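Side-chain contacts in putative uncharacterized protein (Trichoplax adhaerens, PDB 5OI9), which probably takes part in centriole assembly, like the centriolar protein STIL, to whose N-terminal domain this chain corresponds: residues R49-S54 and I120-Q125; I87-F92 and L166-H171; V199-V204 and G295-L300. All blocks are in the same frame, centred on the assembly; numbering follows the deposited sequence.

Contact 1: R49-S54 and I120-Q125; sequences RLAQRS and IPLSMQ
Ala51 sits at the middle of this helix-on-sheet contact: its CB lies 3.7 Å from CD2 of Leu122 and 3.9 Å from SE of Met124, a selenomethionine in this crystal. The selenium also comes up against the helix backbone, 3.5 Å from the carbonyl oxygen Ala51 O. One atom further on, CE of Met124 reaches the following residue, lying 3.8 Å from CA of Gln52. The Met124 chain manages this by setting CG between its backbone N and carbonyl carbon (chi1 50°), running out extended, then turning about the CG-SE bond (chi3 -43°). The helix presents chiefly a methyl and backbone atoms here, with CB of Gln52 at the margin, consistent with the close approach of the two strand side chains. Strand and helix axes pass 9.8 Å apart, inclined at 53°. Behind the contact, Leu50 O accepts hydrogen bonds from both Ser54 N and Ser54 OG, arriving at opposite faces of its carbonyl plane. Away from the strand, Arg49 pairs with Glu45 of its own helix and gives an NH1 hydrogen bond to Glu334 O. Phe92 of strand 85-97 packs against Ala51, Tyr174 of strand 167-176 touches both Gln52 and Met124, and Ile181 and Ile183 of strand 180-192 meet Gln52.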
loop_
_atom_site.group_PDB
_atom_site.type_symbol
_atom_site.label_atom_id
_atom_site.label_comp_id
_atom_site.label_asym_id
_atom_site.label_seq_id
_atom_site.Cartn_x
_atom_site.Cartn_y
_atom_site.Cartn_z
ATOM N N ARG A 49 16.239 -15.136 -11.356
ATOM C CA ARG A 49 16.900 -16.357 -11.809
ATOM C C ARG A 49 16.225 -17.595 -11.228
ATOM O O ARG A 49 16.039 -18.595 -11.930
ATOM C CB ARG A 49 18.383 -16.324 -11.438
ATOM C CG ARG A 49 19.165 -17.541 -11.920
ATOM C CD ARG A 49 20.622 -17.491 -11.482
ATOM N NE ARG A 49 21.361 -16.415 -12.137
ATOM C CZ ARG A 49 21.976 -16.538 -13.309
ATOM N NH1 ARG A 49 21.943 -17.691 -13.961
ATOM N NH2 ARG A 49 22.625 -15.505 -13.831
ATOM N N LEU A 50 15.843 -17.543 -9.947
ATOM C CA LEU A 50 15.105 -18.652 -9.348
ATOM C C LEU A 50 13.739 -18.821 -10.001
ATOM O O LEU A 50 13.296 -19.950 -10.241
ATOM C CB LEU A 50 14.952 -18.433 -7.844
ATOM C CG LEU A 50 16.220 -18.442 -6.990
ATOM C CD1 LEU A 50 15.890 -18.043 -5.563
ATOM C CD2 LEU A 50 16.883 -19.809 -7.025
ATOM N N ALA A 51 13.056 -17.710 -10.291
ATOM C CA ALA A 51 11.757 -17.788 -10.952
ATOM C C ALA A 51 11.882 -18.429 -12.328
ATOM O O ALA A 51 11.097 -19.315 -12.689
ATOM C CB ALA A 51 11.138 -16.395 -11.063
ATOM N N GLN A 52 12.867 -17.990 -13.114
ATOM C CA GLN A 52 13.054 -18.562 -14.442
ATOM C C GLN A 52 13.501 -20.015 -14.354
ATOM O O GLN A 52 13.071 -20.852 -15.157
ATOM C CB GLN A 52 14.061 -17.727 -15.235
ATOM C CG GLN A 52 14.174 -18.098 -16.707
ATOM C CD GLN A 52 15.024 -19.333 -16.943
ATOM O OE1 GLN A 52 16.002 -19.571 -16.235
ATOM N NE2 GLN A 52 14.644 -20.133 -17.928
ATOM N N ARG A 53 14.367 -20.332 -13.388
ATOM C CA ARG A 53 14.822 -21.708 -13.216
ATOM C C ARG A 53 13.651 -22.637 -12.923
ATOM O O ARG A 53 13.501 -23.687 -13.558
ATOM C CB ARG A 53 15.863 -21.776 -12.097
ATOM C CG ARG A 53 16.410 -23.169 -11.828
ATOM C CD ARG A 53 17.439 -23.156 -10.705
ATOM N NE ARG A 53 16.867 -22.711 -9.437
ATOM C CZ ARG A 53 16.296 -23.520 -8.548
ATOM N NH1 ARG A 53 16.219 -24.822 -8.787
ATOM N NH2 ARG A 53 15.801 -23.026 -7.422
ATOM N N SER A 54 12.801 -22.255 -11.966
ATOM C CA SER A 54 11.639 -23.073 -11.636
ATOM C C SER A 54 10.687 -23.181 -12.818
ATOM O O SER A 54 10.132 -24.253 -13.084
ATOM C CB SER A 54 10.922 -22.490 -10.420
ATOM O OG SER A 54 11.828 -22.294 -9.348
ATOM N N ILE A 120 3.308 -10.191 -4.832
ATOM C CA ILE A 120 3.281 -9.817 -6.244
ATOM C C ILE A 120 3.005 -11.059 -7.084
ATOM O O ILE A 120 3.890 -11.913 -7.234
ATOM C CB ILE A 120 4.593 -9.146 -6.680
ATOM C CG1 ILE A 120 4.933 -7.970 -5.761
ATOM C CG2 ILE A 120 4.492 -8.678 -8.125
ATOM C CD1 ILE A 120 5.985 -8.291 -4.717
ATOM N N PRO A 121 1.803 -11.204 -7.640
ATOM C CA PRO A 121 1.555 -12.311 -8.572
ATOM C C PRO A 121 2.498 -12.225 -9.763
ATOM O O PRO A 121 2.673 -11.161 -10.362
ATOM C CB PRO A 121 0.092 -12.104 -8.987
ATOM C CG PRO A 121 -0.503 -11.271 -7.893
ATOM C CD PRO A 121 0.603 -10.380 -7.423
ATOM N N LEU A 122 3.119 -13.354 -10.091
ATOM C CA LEU A 122 4.105 -13.432 -11.161
ATOM C C LEU A 122 3.611 -14.398 -12.225
ATOM O O LEU A 122 3.420 -15.587 -11.949
ATOM C CB LEU A 122 5.467 -13.880 -10.627
ATOM C CG LEU A 122 6.527 -14.148 -11.696
ATOM C CD1 LEU A 122 6.844 -12.875 -12.460
ATOM C CD2 LEU A 122 7.786 -14.737 -11.077
ATOM N N SER A 123 3.398 -13.885 -13.432
ATOM C CA SER A 123 3.050 -14.696 -14.588
ATOM C C SER A 123 4.244 -14.745 -15.525
ATOM O O SER A 123 4.773 -13.698 -15.916
ATOM C CB SER A 123 1.831 -14.129 -15.320
ATOM O OG SER A 123 0.648 -14.308 -14.562
HETATM N N MSE A 124 4.679 -15.949 -15.875
HETATM C CA MSE A 124 5.748 -16.049 -16.853
HETATM C C MSE A 124 5.533 -17.148 -17.878
HETATM O O MSE A 124 4.923 -18.176 -17.595
HETATM C CB MSE A 124 7.100 -16.226 -16.158
HETATM C CG MSE A 124 7.195 -17.303 -15.112
HETATM SE SE MSE A 124 8.832 -16.988 -14.096
HETATM C CE MSE A 124 10.034 -16.583 -15.573
ATOM N N GLN A 125 6.032 -16.898 -19.085
ATOM C CA GLN A 125 5.866 -17.804 -20.207
ATOM C C GLN A 125 7.128 -17.789 -21.055
ATOM O O GLN A 125 7.792 -16.758 -21.196
ATOM C CB GLN A 125 4.657 -17.422 -21.071
ATOM C CG GLN A 125 4.691 -15.989 -21.587
ATOM C CD GLN A 125 3.592 -15.701 -22.595
ATOM O OE1 GLN A 125 3.203 -16.573 -23.371
ATOM N NE2 GLN A 125 3.082 -14.472 -22.583
#

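Contact 2: I87-F92 and L166-H171; sequences INIDRF and LSLKIH
Ile87, Ile89 and Leu168 meet inside a curled mixed beta-sheet, where strands 85-97 and 167-176 face each other although 69-79 and 118-126 lie between them in the sheet order. The strand axes are 11.5 Å apart at closest and inclined at 41°, too far for backbone pairing, so side chains alone make the contact. Leu168 is shared: its CD2 methyl touches both isoleucines of the opposite strand. Ile87 gives up the most surface and approaches with its CG2 branch, 4.3 Å from CD2 of Leu168. Ile89 uses the other branch, CG1 to CD1, fully extended (chi2 -179°), and its CD1 meets CD2 of Leu168 tip to tip at 4.2 Å. Ile41, Leu73 and Ile120 pack round Ile89, while Val189 of strand 180-192 touches Leu168, making the concave side of the sheet an aliphatic core. Just past Ile89, Asp90 and Arg91 form a classic beta bulge against strand 69-79, and Arg91 NE makes a long salt bridge with Asp90 OD1. The closest apolar contact of the two segments involves Ile170, two residues beyond Leu168: its CD1 meets CD1 of Ile89 tip to tip, 4.0 Å away.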
loop_
_atom_site.group_PDB
_atom_site.type_symbol
_atom_site.label_atom_id
_atom_site.label_comp_id
_atom_site.label_asym_id
_atom_site.label_seq_id
_atom_site.Cartn_x
_atom_site.Cartn_y
_atom_site.Cartn_z
ATOM N N ILE A 87 9.423 -0.518 -3.356
ATOM C CA ILE A 87 9.153 -1.934 -3.129
ATOM C C ILE A 87 10.421 -2.708 -3.465
ATOM O O ILE A 87 10.915 -2.641 -4.596
ATOM C CB ILE A 87 7.965 -2.428 -3.968
ATOM C CG1 ILE A 87 6.740 -1.535 -3.752
ATOM C CG2 ILE A 87 7.638 -3.877 -3.632
ATOM C CD1 ILE A 87 6.298 -1.447 -2.312
ATOM N N ASN A 88 10.952 -3.438 -2.487
ATOM C CA ASN A 88 12.180 -4.214 -2.656
ATOM C C ASN A 88 11.791 -5.680 -2.821
ATOM O O ASN A 88 11.447 -6.352 -1.847
ATOM C CB ASN A 88 13.116 -4.015 -1.469
ATOM C CG ASN A 88 14.491 -4.621 -1.697
ATOM O OD1 ASN A 88 14.994 -4.644 -2.820
ATOM N ND2 ASN A 88 15.104 -5.118 -0.629
ATOM N N ILE A 89 11.858 -6.175 -4.053
ATOM C CA ILE A 89 11.463 -7.540 -4.386
ATOM C C ILE A 89 12.717 -8.401 -4.451
ATOM O O ILE A 89 13.599 -8.163 -5.286
ATOM C CB ILE A 89 10.692 -7.590 -5.715
ATOM C CG1 ILE A 89 9.475 -6.665 -5.663
ATOM C CG2 ILE A 89 10.277 -9.016 -6.040
ATOM C CD1 ILE A 89 8.649 -6.669 -6.934
ATOM N N ASP A 90 12.797 -9.416 -3.581
ATOM C CA ASP A 90 14.003 -10.234 -3.504
ATOM C C ASP A 90 13.733 -11.707 -3.211
ATOM O O ASP A 90 14.680 -12.441 -2.902
ATOM C CB ASP A 90 14.956 -9.675 -2.439
ATOM C CG ASP A 90 14.384 -9.767 -1.035
ATOM O OD1 ASP A 90 13.142 -9.796 -0.896
ATOM O OD2 ASP A 90 15.175 -9.811 -0.070
ATOM N N ARG A 91 12.489 -12.171 -3.301
ATOM C CA ARG A 91 12.170 -13.554 -2.975
ATOM C C ARG A 91 11.208 -14.126 -4.003
ATOM O O ARG A 91 10.202 -13.494 -4.337
ATOM C CB ARG A 91 11.561 -13.667 -1.574
ATOM C CG ARG A 91 12.571 -13.585 -0.446
ATOM C CD ARG A 91 11.861 -13.393 0.876
ATOM N NE ARG A 91 11.229 -12.080 0.945
ATOM C CZ ARG A 91 10.116 -11.823 1.621
ATOM N NH1 ARG A 91 9.498 -12.795 2.280
ATOM N NH2 ARG A 91 9.613 -10.594 1.628
ATOM N N PHE A 92 11.526 -15.318 -4.495
ATOM C CA PHE A 92 10.642 -16.074 -5.368
ATOM C C PHE A 92 9.923 -17.143 -4.558
ATOM O O PHE A 92 10.508 -17.759 -3.662
ATOM C CB PHE A 92 11.421 -16.721 -6.514
ATOM C CG PHE A 92 10.654 -17.788 -7.241
ATOM C CD1 PHE A 92 9.630 -17.453 -8.110
ATOM C CD2 PHE A 92 10.956 -19.127 -7.053
ATOM C CE1 PHE A 92 8.923 -18.431 -8.779
ATOM C CE2 PHE A 92 10.252 -20.111 -7.719
ATOM C CZ PHE A 92 9.234 -19.764 -8.584
ATOM N N LEU A 166 -1.989 -0.651 -2.556
ATOM C CA LEU A 166 -1.497 -0.855 -3.913
ATOM C C LEU A 166 -1.557 -2.334 -4.266
ATOM O O LEU A 166 -1.420 -3.202 -3.400
ATOM C CB LEU A 166 -0.069 -0.319 -4.086
ATOM C CG LEU A 166 1.006 -0.781 -3.103
ATOM C CD1 LEU A 166 1.754 -1.994 -3.638
ATOM C CD2 LEU A 166 1.965 0.358 -2.802
ATOM N N SER A 167 -1.779 -2.607 -5.550
ATOM C CA SER A 167 -1.780 -3.966 -6.078
ATOM C C SER A 167 -0.792 -4.022 -7.232
ATOM O O SER A 167 -0.977 -3.341 -8.245
ATOM C CB SER A 167 -3.178 -4.391 -6.536
ATOM O OG SER A 167 -3.151 -5.697 -7.080
ATOM N N LEU A 168 0.250 -4.831 -7.074
ATOM C CA LEU A 168 1.372 -4.883 -8.000
ATOM C C LEU A 168 1.457 -6.272 -8.616
ATOM O O LEU A 168 1.341 -7.275 -7.907
ATOM C CB LEU A 168 2.675 -4.535 -7.271
ATOM C CG LEU A 168 3.977 -4.453 -8.063
ATOM C CD1 LEU A 168 3.973 -3.240 -8.982
ATOM C CD2 LEU A 168 5.161 -4.406 -7.110
ATOM N N LYS A 169 1.655 -6.325 -9.933
ATOM C CA LYS A 169 1.768 -7.582 -10.662
ATOM C C LYS A 169 2.945 -7.492 -11.622
ATOM O O LYS A 169 3.355 -6.402 -12.027
ATOM C CB LYS A 169 0.481 -7.910 -11.436
ATOM C CG LYS A 169 -0.767 -7.977 -10.572
ATOM C CD LYS A 169 -2.025 -8.059 -11.421
ATOM C CE LYS A 169 -2.117 -9.387 -12.153
ATOM N NZ LYS A 169 -2.303 -10.524 -11.210
ATOM N N ILE A 170 3.489 -8.653 -11.987
ATOM C CA ILE A 170 4.624 -8.728 -12.902
ATOM C C ILE A 170 4.350 -9.796 -13.953
ATOM O O ILE A 170 3.932 -10.910 -13.623
ATOM C CB ILE A 170 5.943 -9.026 -12.163
ATOM C CG1 ILE A 170 6.314 -7.857 -11.250
ATOM C CG2 ILE A 170 7.069 -9.280 -13.158
ATOM C CD1 ILE A 170 7.606 -8.058 -10.501
ATOM N N HIS A 171 4.575 -9.446 -15.218
ATOM C CA HIS A 171 4.596 -10.390 -16.330
ATOM C C HIS A 171 6.032 -10.538 -16.812
ATOM O O HIS A 171 6.705 -9.535 -17.082
ATOM C CB HIS A 171 3.709 -9.921 -17.486
ATOM C CG HIS A 171 2.257 -9.807 -17.138
ATOM N ND1 HIS A 171 1.380 -9.032 -17.865
ATOM C CD2 HIS A 171 1.528 -10.372 -16.149
ATOM C CE1 HIS A 171 0.173 -9.122 -17.337
ATOM N NE2 HIS A 171 0.235 -9.931 -16.294
#

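Contact 3: V199-V204 and G295-L300; sequences VPILPV and GFILVL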
loop_
_atom_site.group_PDB
_atom_site.type_symbol
_atom_site.label_atom_id
_atom_site.label_comp_id
_atom_site.label_asym_id
_atom_site.label_seq_id
_atom_site.Cartn_x
_atom_site.Cartn_y
_atom_site.Cartn_z
ATOM N N VAL A 199 -7.402 19.795 6.584
ATOM C CA VAL A 199 -7.440 21.180 7.038
ATOM C C VAL A 199 -7.012 21.210 8.501
ATOM O O VAL A 199 -7.617 20.522 9.322
ATOM C CB VAL A 199 -8.837 21.804 6.881
ATOM C CG1 VAL A 199 -8.930 23.095 7.661
ATOM C CG2 VAL A 199 -9.157 22.035 5.413
ATOM N N PRO A 200 -5.998 21.990 8.871
ATOM C CA PRO A 200 -5.652 22.114 10.292
ATOM C C PRO A 200 -6.743 22.861 11.045
ATOM O O PRO A 200 -7.261 23.877 10.574
ATOM C CB PRO A 200 -4.338 22.909 10.277
ATOM C CG PRO A 200 -3.910 22.988 8.836
ATOM C CD PRO A 200 -5.154 22.843 8.021
ATOM N N ILE A 201 -7.099 22.345 12.223
ATOM C CA ILE A 201 -8.162 22.917 13.040
ATOM C C ILE A 201 -7.662 23.092 14.471
ATOM O O ILE A 201 -6.601 22.596 14.852
ATOM C CB ILE A 201 -9.445 22.057 13.026
ATOM C CG1 ILE A 201 -9.187 20.699 13.678
ATOM C CG2 ILE A 201 -9.960 21.882 11.605
ATOM C CD1 ILE A 201 -10.432 19.851 13.830
ATOM N N LEU A 202 -8.459 23.809 15.264
ATOM C CA LEU A 202 -8.135 24.041 16.662
ATOM C C LEU A 202 -8.219 22.737 17.457
ATOM O O LEU A 202 -8.974 21.830 17.097
ATOM C CB LEU A 202 -9.082 25.075 17.266
ATOM C CG LEU A 202 -8.949 26.519 16.775
ATOM C CD1 LEU A 202 -10.080 27.373 17.324
ATOM C CD2 LEU A 202 -7.603 27.099 17.174
ATOM N N PRO A 203 -7.451 22.620 18.543
ATOM C CA PRO A 203 -7.453 21.369 19.311
ATOM C C PRO A 203 -8.813 21.085 19.930
ATOM O O PRO A 203 -9.559 21.995 20.296
ATOM C CB PRO A 203 -6.390 21.610 20.390
ATOM C CG PRO A 203 -5.532 22.701 19.845
ATOM C CD PRO A 203 -6.452 23.574 19.050
ATOM N N VAL A 204 -9.127 19.797 20.043
ATOM C CA VAL A 204 -10.391 19.323 20.590
ATOM C C VAL A 204 -10.103 18.507 21.843
ATOM O O VAL A 204 -9.105 17.783 21.908
ATOM C CB VAL A 204 -11.175 18.489 19.553
ATOM C CG1 VAL A 204 -12.520 18.064 20.111
ATOM C CG2 VAL A 204 -11.356 19.282 18.267
ATOM N N GLY A 295 -16.671 15.599 6.551
ATOM C CA GLY A 295 -15.398 15.889 7.173
ATOM C C GLY A 295 -15.255 15.081 8.443
ATOM O O GLY A 295 -16.199 14.999 9.236
ATOM N N PHE A 296 -14.103 14.451 8.644
ATOM C CA PHE A 296 -13.859 13.674 9.847
ATOM C C PHE A 296 -12.547 14.123 10.467
ATOM O O PHE A 296 -11.725 14.783 9.826
ATOM C CB PHE A 296 -13.846 12.161 9.566
ATOM C CG PHE A 296 -12.776 11.719 8.607
ATOM C CD1 PHE A 296 -11.553 11.262 9.073
ATOM C CD2 PHE A 296 -13.001 11.736 7.240
ATOM C CE1 PHE A 296 -10.570 10.841 8.194
ATOM C CE2 PHE A 296 -12.024 11.317 6.356
ATOM C CZ PHE A 296 -10.806 10.869 6.834
ATOM N N ILE A 297 -12.369 13.779 11.726
ATOM C CA ILE A 297 -11.264 14.323 12.502
ATOM C C ILE A 297 -10.093 13.355 12.456
ATOM O O ILE A 297 -10.259 12.132 12.413
ATOM C CB ILE A 297 -11.694 14.631 13.954
ATOM C CG1 ILE A 297 -10.635 15.486 14.656
ATOM C CG2 ILE A 297 -11.954 13.342 14.729
ATOM C CD1 ILE A 297 -11.134 16.183 15.900
ATOM N N LEU A 298 -8.892 13.923 12.435
ATOM C CA LEU A 298 -7.652 13.171 12.565
ATOM C C LEU A 298 -6.875 13.754 13.733
ATOM O O LEU A 298 -6.541 14.942 13.725
ATOM C CB LEU A 298 -6.824 13.232 11.278
ATOM C CG LEU A 298 -5.342 12.866 11.402
ATOM C CD1 LEU A 298 -5.166 11.400 11.769
ATOM C CD2 LEU A 298 -4.612 13.194 10.105
ATOM N N VAL A 299 -6.618 12.931 14.743
ATOM C CA VAL A 299 -5.755 13.298 15.859
ATOM C C VAL A 299 -4.386 12.708 15.556
ATOM O O VAL A 299 -4.201 11.488 15.597
ATOM C CB VAL A 299 -6.310 12.798 17.199
ATOM C CG1 VAL A 299 -5.425 13.254 18.343
ATOM C CG2 VAL A 299 -7.735 13.295 17.398
ATOM N N LEU A 300 -3.427 13.569 15.227
ATOM C CA LEU A 300 -2.136 13.147 14.696
ATOM C C LEU A 300 -1.065 13.341 15.763
ATOM O O LEU A 300 -0.707 14.477 16.092
ATOM C CB LEU A 300 -1.796 13.930 13.430
ATOM C CG LEU A 300 -0.607 13.422 12.614
ATOM C CD1 LEU A 300 -0.835 11.982 12.182
ATOM C CD2 LEU A 300 -0.374 14.316 11.408
#
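Ile297 reaches out from one face of a seven-stranded mixed sheet to meet Ile201 and Val204, which lie where the chain leaves strand 196-200. In that sheet, strand 309-314 runs between 196-200 and 296-302 and pairs antiparallel with both, so the two segments are next-but-one neighbours brought together only by side chains.

The contact is small, 89 Å² summed over both sides, wholly apolar, and turns on a single methyl. CD1 of Ile297 is the tip on which both partners converge. Its CG1 branch lies anti to the backbone N (chi1 -167°) and the chain continues nearly straight; that carries CD1 across to the other segment even though the CB itself does not point there. Ile201 comes from the strand side with its own CD1, at 4.3 Å from CD1 of Ile297. Val204, three residues later, crosses Ile297 obliquely. Two prolines of the same segment pack on the intervening strand 309-314, Pro200 on Trp311 and Pro203 on Phe310.

Hydrogen bonding is left to that sheet: the two segments share none, but Val199 pairs through its backbone with Glu312, Ile201 with Phe310, Phe296 with Cys313, and Ile297 with Val257 of strand 256-264.

On the other face of strand 296-302, Phe296, Leu298 and Leu300 pack against helix 270-281, Phe296 meeting the ring of Tyr279 with planes at about 45°. This is consistent with Ile297 pointing to the face that this helix does not cover. The tightest touch between the segments is that of Val204 CG2, the branch beside its backbone N, on Ile297 CD1 at 3.9 Å.

In the fold
From the N terminus, helix 45-61 supplies the first half of contact 1 and strand 85-97 the first half of contact 2. Strand 118-126 then closes contact 1, and strand 167-176 closes contact 2, so the two loops cross. Their closing strands are parallel neighbours in the curled sheet, joined by probable hydrogen bonds such as Ser123 N to Ile170 O. Together they tie helix 45-61 and strand 85-97 to these adjacent strands. Contact 3 opens later, at 199-204, and is closed at 295-300, joining the end of strand 196-200 to strand 296-302 in the separate seven-stranded sheet. It stands in series with both, its centre about 47 Å from that of contact 1 and 36 Å from that of contact 2.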